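Aminotransferase TlmJ (Streptoalloteichus hindustanus, PDB 5UID) is probably a pyridoxal 5'-phosphate-dependent aminotransferase of the DegT/DnrJ/EryC1 family, thought to transfer amino groups in natural product biosynthesis. Local coordinates at residues V324-R329 with C357-Q362. Residues are numbered along the deposited sequence; the frame is centred on the assembly and turned at random.
With SO4 (sulfate ion), chain E.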
# COMPACT_ATOMS: atom_id res chain seq x y z
N VAL A 324 23.17 12.95 -18.39
CA VAL A 324 21.79 12.99 -18.86
C VAL A 324 21.23 11.58 -18.75
O VAL A 324 21.55 10.71 -19.56
CB VAL A 324 21.68 13.53 -20.29
CG1 VAL A 324 20.25 13.40 -20.80
CG2 VAL A 324 22.14 14.97 -20.35
N TYR A 325 20.38 11.34 -17.75
CA TYR A 325 19.78 10.03 -17.59
C TYR A 325 18.70 9.80 -18.63
O TYR A 325 17.92 10.71 -18.95
CB TYR A 325 19.21 9.87 -16.18
CG TYR A 325 18.92 8.43 -15.81
CD1 TYR A 325 19.95 7.57 -15.45
CD2 TYR A 325 17.63 7.94 -15.84
CE1 TYR A 325 19.69 6.26 -15.11
CE2 TYR A 325 17.36 6.63 -15.51
CZ TYR A 325 18.39 5.79 -15.14
OH TYR A 325 18.12 4.48 -14.81
N THR A 326 18.66 8.59 -19.19
CA THR A 326 17.63 8.17 -20.12
C THR A 326 17.21 6.75 -19.76
O THR A 326 17.92 6.05 -19.04
CB THR A 326 18.08 8.20 -21.60
OG1 THR A 326 19.25 7.39 -21.77
CG2 THR A 326 18.35 9.62 -22.06
N THR A 327 16.06 6.34 -20.26
CA THR A 327 15.55 4.99 -20.01
C THR A 327 14.52 4.66 -21.08
O THR A 327 14.23 5.47 -21.97
CB THR A 327 14.95 4.87 -18.61
OG1 THR A 327 14.62 3.50 -18.36
CG2 THR A 327 13.69 5.72 -18.49
N PHE A 328 13.98 3.44 -21.00
CA PHE A 328 12.89 3.02 -21.87
C PHE A 328 11.74 2.49 -21.03
O PHE A 328 11.95 1.68 -20.12
CB PHE A 328 13.34 1.95 -22.87
CG PHE A 328 12.20 1.35 -23.64
CD1 PHE A 328 11.60 2.04 -24.69
CD2 PHE A 328 11.71 0.09 -23.32
CE1 PHE A 328 10.55 1.49 -25.39
CE2 PHE A 328 10.66 -0.47 -24.02
CZ PHE A 328 10.08 0.23 -25.06
N ARG A 329 10.53 2.94 -21.35
CA ARG A 329 9.29 2.39 -20.84
C ARG A 329 8.37 2.14 -22.03
O ARG A 329 8.37 2.93 -22.98
CB ARG A 329 8.61 3.34 -19.85
CG ARG A 329 9.43 3.69 -18.62
CD ARG A 329 9.52 2.52 -17.66
NE ARG A 329 10.12 2.93 -16.39
CZ ARG A 329 11.42 2.94 -16.15
NH1 ARG A 329 11.88 3.33 -14.96
NH2 ARG A 329 12.27 2.56 -17.09
N CYS A 357 13.62 7.38 -24.00
CA CYS A 357 12.85 8.41 -23.33
C CYS A 357 13.80 9.44 -22.71
O CYS A 357 14.70 9.08 -21.94
CB CYS A 357 11.95 7.80 -22.25
SG CYS A 357 10.79 6.57 -22.89
N LEU A 358 13.59 10.71 -23.05
CA LEU A 358 14.42 11.82 -22.58
C LEU A 358 13.81 12.45 -21.34
O LEU A 358 12.60 12.35 -21.10
CB LEU A 358 14.56 12.86 -23.68
CG LEU A 358 15.07 12.39 -25.05
CD1 LEU A 358 15.24 13.58 -25.97
CD2 LEU A 358 16.37 11.61 -24.91
N PRO A 359 14.62 13.12 -20.52
CA PRO A 359 14.10 13.78 -19.32
C PRO A 359 12.94 14.72 -19.64
O PRO A 359 13.04 15.57 -20.53
CB PRO A 359 15.31 14.54 -18.78
CG PRO A 359 16.48 13.75 -19.26
CD PRO A 359 16.09 13.23 -20.61
N LEU A 360 11.84 14.56 -18.91
CA LEU A 360 10.67 15.41 -19.10
C LEU A 360 9.92 15.49 -17.77
O LEU A 360 9.24 14.53 -17.38
CB LEU A 360 9.77 14.87 -20.21
CG LEU A 360 8.49 15.66 -20.46
CD1 LEU A 360 8.80 17.09 -20.86
CD2 LEU A 360 7.64 14.98 -21.52
N HIS A 361 10.06 16.62 -17.09
CA HIS A 361 9.34 16.88 -15.84
C HIS A 361 9.44 18.36 -15.54
O HIS A 361 10.31 19.06 -16.07
CB HIS A 361 9.90 16.04 -14.68
CG HIS A 361 11.38 16.20 -14.48
ND1 HIS A 361 11.93 17.27 -13.81
CD2 HIS A 361 12.42 15.42 -14.86
CE1 HIS A 361 13.24 17.14 -13.78
NE2 HIS A 361 13.56 16.03 -14.42
N GLN A 362 8.54 18.84 -14.68
CA GLN A 362 8.46 20.27 -14.42
C GLN A 362 9.58 20.79 -13.53
O GLN A 362 9.62 21.99 -13.26
CB GLN A 362 7.10 20.63 -13.80
CG GLN A 362 6.86 20.06 -12.41
CD GLN A 362 6.33 18.64 -12.46
OE1 GLN A 362 6.24 18.03 -13.52
NE2 GLN A 362 5.97 18.11 -11.29
S SO4 E . 15.43 2.49 -14.99
O1 SO4 E . 16.12 3.37 -15.92
O2 SO4 E . 14.54 1.59 -15.73
O3 SO4 E . 14.64 3.29 -14.06
O4 SO4 E . 16.41 1.69 -14.25
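Cys357 meets Thr327 through paired backbone groups. Its N donates to Thr327 O at 2.9 Å, nearly in line with the carbonyl (C=O...N angle 178°). The return bond, from Thr327 N to Cys357 O, is weak at 3.5 Å. Cys357 CB also rests 3.3 Å from Thr327 O. The sulfur, beside its own backbone N (chi1 -58°), comes nearest to the same oxygen, with Arg329 N a little farther off. Pro359 packs its ring against the backbone at Tyr325, with CG 3.4 Å from Tyr325 O. The Val324 and Pro359 side chains cross at about a right angle, Val324 CG1 touching Pro359 CG. Thr326 CB lies against Cys357 O. The Thr326 and Leu358 side chains lie side by side, CG2 meeting CD2. Thr327 and Cys357 form a single antiparallel hydrogen-bonded bridge, which joins the loop after helix 309-321 to strand 355-358, itself paired with strand 303-306. This is consistent with the small C-terminal domain of fold type I PLP-dependent enzymes. Beyond the bridge, Tyr325 OH, Thr327 OG1 and Arg329 hold a sulfate, probably from the crystallisation liquor. The anion sits at the guanidinium edge, in its plane; Arg329 NH1 donates to sulfate O3 at 2.9 Å and Arg329 NH2 to sulfate O2 at 2.8 Å. NH2 also donates to Phe328 O, which helps fix the group's rotation. An alanine in place of Arg329 is likely to leave the sulfate without its charged partner and Phe328 O without this donor. Trp234 of the second subunit packs on Thr327 and Arg329.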